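Local atomic coordinates of RND efflux system, outer membrane lipoprotein, NodT family (Burkholderia mallei, PDB entry 6U94), a protein that probably serves as the outer-membrane channel component of an RND efflux system, a lipoprotein of the outer membrane factor family. Residues 173-178 with 265-270; 128-133 with 451-456. All coordinates share one frame; numbering follows the deposited sequence.

Overall arrangement
Running from the N terminus, the chain lays down 128-133, the lead-in and first residues of helix 132-142, and then climbs into the long helix 156-203, which carries 173-178. After helix 211-247 it returns in the loop between helices 253-256 and 283-294, where 265-270 comes back onto 173-178 and closes contact 1, 87 residues on. Only at the end of helix 421-454 does 451-456 meet 128-133, closing contact 2 over 318 residues, so that contact 1 lies within the larger loop. Contact 1 ties a linking loop to a long helix; contact 2 joins the start of helix 132-142 to the C-terminal end of helix 421-454. The contact centres are about 16 Å apart, and F270 packs directly on L451.

Contact 1 of 2, residues 173-178 with 265-270; sequences TYLTLL and ALLAEF
L266 pushes its CD2 methyl into a notch between Y174 and L178 on helix 156-203, and here the two segments come closest. L178 meets it tip to tip, CD1 to CD2 of L266 at 3.6 Å, while Y174 crosses the leucine at about a right angle, its CE2 lying 3.9 Å from the same CD2 methyl. The tyrosine ring gets there because CG lies anti to the backbone N (chi1 178°), and L178 CG covers one of its faces near the rim. Y174 and L178 are one helical turn apart, and L175 shares their side of the helix, so a long helix of an outer membrane factor here packs its apolar face against the loop 265-270, which has no regular structure. L175 supplies the broader contact at ordinary spacing: it lies alongside L266, pointing the opposite way, CD2 to CD2 at 4.0 Å, and sets its CD1 against the branched end of L267, 4.0 Å from L267 CD1. The loose side is at the ends of the loop. A265 is exposed, A268 and E269 partly so, with E269 salt-bridged to R385, whereas F270 is buried against F52 and helix 421-454.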
loop_
_atom_site.group_PDB
_atom_site.type_symbol
_atom_site.label_atom_id
_atom_site.label_comp_id
_atom_site.label_asym_id
_atom_site.label_seq_id
_atom_site.Cartn_x
_atom_site.Cartn_y
_atom_site.Cartn_z
ATOM N N THR A 173 3.737 7.039 3.698
ATOM C CA THR A 173 5.070 7.611 3.851
ATOM C C THR A 173 5.567 7.505 5.288
ATOM O O THR A 173 6.745 7.208 5.519
ATOM C CB THR A 173 5.071 9.069 3.389
ATOM O OG1 THR A 173 4.639 9.130 2.027
ATOM C CG2 THR A 173 6.463 9.665 3.486
ATOM N N TYR A 174 4.690 7.750 6.264
ATOM C CA TYR A 174 5.093 7.626 7.662
ATOM C C TYR A 174 5.301 6.166 8.044
ATOM O O TYR A 174 6.210 5.845 8.819
ATOM C CB TYR A 174 4.051 8.279 8.569
ATOM C CG TYR A 174 4.353 8.169 10.048
ATOM C CD1 TYR A 174 5.408 8.869 10.617
ATOM C CD2 TYR A 174 3.572 7.375 10.879
ATOM C CE1 TYR A 174 5.683 8.777 11.970
ATOM C CE2 TYR A 174 3.840 7.275 12.234
ATOM C CZ TYR A 174 4.896 7.977 12.774
ATOM O OH TYR A 174 5.163 7.879 14.121
ATOM N N LEU A 175 4.471 5.267 7.509
ATOM C CA LEU A 175 4.689 3.842 7.732
ATOM C C LEU A 175 5.992 3.386 7.090
ATOM O O LEU A 175 6.772 2.646 7.701
ATOM C CB LEU A 175 3.506 3.037 7.196
ATOM C CG LEU A 175 2.226 3.158 8.025
ATOM C CD1 LEU A 175 1.084 2.377 7.395
ATOM C CD2 LEU A 175 2.477 2.690 9.449
ATOM N N THR A 176 6.249 3.827 5.855
ATOM C CA THR A 176 7.522 3.523 5.206
ATOM C C THR A 176 8.693 4.074 6.011
ATOM O O THR A 176 9.754 3.443 6.086
ATOM C CB THR A 176 7.534 4.078 3.781
ATOM O OG1 THR A 176 6.546 3.399 2.992
ATOM C CG2 THR A 176 8.899 3.900 3.134
ATOM N N LEU A 177 8.516 5.243 6.633
ATOM C CA LEU A 177 9.558 5.788 7.497
ATOM C C LEU A 177 9.862 4.843 8.654
ATOM O O LEU A 177 11.026 4.510 8.912
ATOM C CB LEU A 177 9.136 7.159 8.021
ATOM C CG LEU A 177 10.082 7.811 9.029
ATOM C CD1 LEU A 177 11.450 8.056 8.410
ATOM C CD2 LEU A 177 9.491 9.109 9.561
ATOM N N LEU A 178 8.823 4.403 9.366
ATOM C CA LEU A 178 9.026 3.506 10.496
ATOM C C LEU A 178 9.621 2.175 10.054
ATOM O O LEU A 178 10.363 1.542 10.815
ATOM C CB LEU A 178 7.705 3.288 11.231
ATOM C CG LEU A 178 7.034 4.563 11.740
ATOM C CD1 LEU A 178 5.793 4.230 12.546
ATOM C CD2 LEU A 178 8.006 5.389 12.566
ATOM N N ALA A 265 0.327 -1.603 16.703
ATOM C CA ALA A 265 -0.693 -1.409 15.681
ATOM C C ALA A 265 -0.877 0.080 15.412
ATOM O O ALA A 265 -1.187 0.848 16.328
ATOM C CB ALA A 265 -2.016 -2.041 16.111
ATOM N N LEU A 266 -0.683 0.481 14.156
ATOM C CA LEU A 266 -0.944 1.848 13.724
ATOM C C LEU A 266 -2.191 1.980 12.868
ATOM O O LEU A 266 -2.854 3.017 12.924
ATOM C CB LEU A 266 0.255 2.404 12.945
ATOM C CG LEU A 266 1.548 2.618 13.738
ATOM C CD1 LEU A 266 2.446 1.391 13.669
ATOM C CD2 LEU A 266 2.276 3.854 13.241
ATOM N N LEU A 267 -2.522 0.962 12.081
ATOM C CA LEU A 267 -3.758 0.919 11.318
ATOM C C LEU A 267 -4.782 0.054 12.039
ATOM O O LEU A 267 -4.436 -0.931 12.697
ATOM C CB LEU A 267 -3.520 0.367 9.910
ATOM C CG LEU A 267 -2.459 1.050 9.049
ATOM C CD1 LEU A 267 -2.478 0.484 7.637
ATOM C CD2 LEU A 267 -2.675 2.554 9.036
ATOM N N ALA A 268 -6.047 0.435 11.916
ATOM C CA ALA A 268 -7.126 -0.396 12.418
ATOM C C ALA A 268 -7.515 -1.428 11.368
ATOM O O ALA A 268 -7.427 -1.181 10.161
ATOM C CB ALA A 268 -8.338 0.458 12.795
ATOM N N GLU A 269 -7.930 -2.599 11.839
ATOM C CA GLU A 269 -8.353 -3.653 10.932
ATOM C C GLU A 269 -9.712 -3.321 10.326
ATOM O O GLU A 269 -10.561 -2.683 10.953
ATOM C CB GLU A 269 -8.413 -4.994 11.664
ATOM C CG GLU A 269 -8.656 -6.191 10.759
ATOM C CD GLU A 269 -7.673 -6.257 9.608
ATOM O OE1 GLU A 269 -8.003 -5.760 8.507
ATOM O OE2 GLU A 269 -6.563 -6.795 9.808
ATOM N N PHE A 270 -9.904 -3.749 9.086
ATOM C CA PHE A 270 -11.170 -3.519 8.412
ATOM C C PHE A 270 -12.277 -4.308 9.105
ATOM O O PHE A 270 -12.095 -5.500 9.392
ATOM C CB PHE A 270 -11.073 -3.918 6.943
ATOM C CG PHE A 270 -10.145 -3.051 6.146
ATOM C CD1 PHE A 270 -10.550 -1.793 5.713
ATOM C CD2 PHE A 270 -8.872 -3.486 5.830
ATOM C CE1 PHE A 270 -9.693 -0.988 4.979
ATOM C CE2 PHE A 270 -8.013 -2.691 5.097
ATOM C CZ PHE A 270 -8.423 -1.439 4.668
#

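Contact 2 of 2, residues 128-133 with 451-456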
loop_
_atom_site.group_PDB
_atom_site.type_symbol
_atom_site.label_atom_id
_atom_site.label_comp_id
_atom_site.label_asym_id
_atom_site.label_seq_id
_atom_site.Cartn_x
_atom_site.Cartn_y
_atom_site.Cartn_z
ATOM N N VAL A 128 2.149 3.532 -9.080
ATOM C CA VAL A 128 2.177 2.437 -8.114
ATOM C C VAL A 128 1.353 2.804 -6.888
ATOM O O VAL A 128 1.496 3.893 -6.318
ATOM C CB VAL A 128 3.626 2.081 -7.741
ATOM C CG1 VAL A 128 4.396 3.311 -7.283
ATOM C CG2 VAL A 128 3.647 1.008 -6.661
ATOM N N GLY A 129 0.467 1.894 -6.486
ATOM C CA GLY A 129 -0.362 2.121 -5.319
ATOM C C GLY A 129 -1.492 3.109 -5.510
ATOM O O GLY A 129 -2.020 3.625 -4.522
ATOM N N LEU A 130 -1.886 3.385 -6.751
ATOM C CA LEU A 130 -2.968 4.313 -7.044
ATOM C C LEU A 130 -4.192 3.559 -7.548
ATOM O O LEU A 130 -4.078 2.647 -8.373
ATOM C CB LEU A 130 -2.536 5.355 -8.081
ATOM C CG LEU A 130 -1.420 6.316 -7.669
ATOM C CD1 LEU A 130 -1.205 7.377 -8.741
ATOM C CD2 LEU A 130 -1.734 6.952 -6.324
ATOM N N THR A 131 -5.363 3.949 -7.054
ATOM C CA THR A 131 -6.612 3.364 -7.512
ATOM C C THR A 131 -6.981 3.908 -8.892
ATOM O O THR A 131 -6.300 4.769 -9.456
ATOM C CB THR A 131 -7.729 3.628 -6.508
ATOM O OG1 THR A 131 -7.887 5.040 -6.319
ATOM C CG2 THR A 131 -7.404 2.965 -5.168
ATOM N N HIS A 132 -8.075 3.383 -9.451
ATOM C CA HIS A 132 -8.492 3.797 -10.786
ATOM C C HIS A 132 -8.853 5.277 -10.819
ATOM O O HIS A 132 -8.464 5.994 -11.748
ATOM C CB HIS A 132 -9.675 2.956 -11.263
ATOM C CG HIS A 132 -9.322 1.537 -11.585
ATOM N ND1 HIS A 132 -8.406 1.201 -12.558
ATOM C CD2 HIS A 132 -9.773 0.369 -11.072
ATOM C CE1 HIS A 132 -8.302 -0.114 -12.626
ATOM N NE2 HIS A 132 -9.122 -0.643 -11.735
ATOM N N PHE A 133 -9.591 5.759 -9.812
ATOM C CA PHE A 133 -10.028 7.150 -9.858
ATOM C C PHE A 133 -8.877 8.113 -9.592
ATOM O O PHE A 133 -8.883 9.235 -10.110
ATOM C CB PHE A 133 -11.187 7.394 -8.884
ATOM C CG PHE A 133 -10.868 7.103 -7.440
ATOM C CD1 PHE A 133 -10.248 8.056 -6.646
ATOM C CD2 PHE A 133 -11.233 5.896 -6.865
ATOM C CE1 PHE A 133 -9.970 7.798 -5.316
ATOM C CE2 PHE A 133 -10.962 5.633 -5.535
ATOM C CZ PHE A 133 -10.329 6.585 -4.759
ATOM N N LEU A 451 -6.448 -0.317 0.037
ATOM C CA LEU A 451 -7.834 -0.748 0.168
ATOM C C LEU A 451 -8.702 0.333 0.803
ATOM O O LEU A 451 -9.888 0.451 0.470
ATOM C CB LEU A 451 -7.908 -2.040 0.978
ATOM C CG LEU A 451 -9.304 -2.639 1.176
ATOM C CD1 LEU A 451 -9.981 -2.916 -0.162
ATOM C CD2 LEU A 451 -9.223 -3.901 2.020
ATOM N N TYR A 452 -8.136 1.129 1.717
ATOM C CA TYR A 452 -8.866 2.277 2.244
ATOM C C TYR A 452 -9.306 3.216 1.126
ATOM O O TYR A 452 -10.383 3.819 1.208
ATOM C CB TYR A 452 -8.005 3.032 3.260
ATOM C CG TYR A 452 -8.495 4.440 3.533
ATOM C CD1 TYR A 452 -7.986 5.526 2.829
ATOM C CD2 TYR A 452 -9.471 4.683 4.492
ATOM C CE1 TYR A 452 -8.440 6.815 3.071
ATOM C CE2 TYR A 452 -9.926 5.963 4.742
ATOM C CZ TYR A 452 -9.409 7.027 4.029
ATOM O OH TYR A 452 -9.855 8.306 4.273
ATOM N N LYS A 453 -8.484 3.361 0.085
ATOM C CA LYS A 453 -8.830 4.221 -1.041
ATOM C C LYS A 453 -9.858 3.565 -1.956
ATOM O O LYS A 453 -10.856 4.193 -2.330
ATOM C CB LYS A 453 -7.571 4.575 -1.830
ATOM C CG LYS A 453 -6.555 5.361 -1.034
ATOM C CD LYS A 453 -5.565 6.034 -1.961
ATOM C CE LYS A 453 -4.489 5.065 -2.425
ATOM N NZ LYS A 453 -3.457 5.759 -3.248
ATOM N N ALA A 454 -9.631 2.301 -2.323
ATOM C CA ALA A 454 -10.516 1.613 -3.258
ATOM C C ALA A 454 -11.942 1.500 -2.736
ATOM O O ALA A 454 -12.870 1.328 -3.534
ATOM C CB ALA A 454 -9.963 0.221 -3.582
ATOM N N LEU A 455 -12.139 1.582 -1.419
ATOM C CA LEU A 455 -13.477 1.590 -0.842
ATOM C C LEU A 455 -14.167 2.938 -0.981
ATOM O O LEU A 455 -15.355 3.043 -0.659
ATOM C CB LEU A 455 -13.426 1.213 0.641
ATOM C CG LEU A 455 -12.983 -0.194 1.045
ATOM C CD1 LEU A 455 -12.895 -0.289 2.564
ATOM C CD2 LEU A 455 -13.935 -1.242 0.498
ATOM N N GLY A 456 -13.459 3.961 -1.449
ATOM C CA GLY A 456 -13.991 5.303 -1.475
ATOM C C GLY A 456 -13.717 6.112 -0.231
ATOM O O GLY A 456 -14.311 7.184 -0.068
#
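K453 reaches across to G129, its chain bent at chi3 (-81°), and delivers its ammonium group to the glycine carbonyl two residues before T131, the N-cap of helix 132-142; its own helix, 421-454, finishes with a Schellman motif at G456. Two helix ends of the outer membrane factor body therefore meet here. NZ of K453 donates to G129 O at 2.9 Å, in the carbonyl plane and with a C=O...N angle of 152°. E134 forms a salt bridge with the same NZ and also accepts from T131 N, so one carboxylate links the lysine to the start of the helix. L130 sets off away from K453, yet its end returns to bring CD2 to 3.7 Å from NZ of the lysine, an apolar methyl beside the charge.

T131 turns its two branches to different neighbours. Its CG2 reaches K453 and A454, lying 3.7 Å from K453 CB. Its OG1 is placed between the backbone N and the carbonyl carbon (chi1 58°) and sits over the centre of the F133 ring, 3.2 Å above the plane; it is also hydrogen-bonded just beyond the segment, as fits its N-cap position. That ring stands edge-on to the end of helix 421-454, with S161 of helix 156-203 and P283 among its other neighbours. K453 O lies in the plane of the ring, 3.4 Å from F133 CZ, and the same oxygen accepts the 2.8 Å hydrogen bond from G456 N.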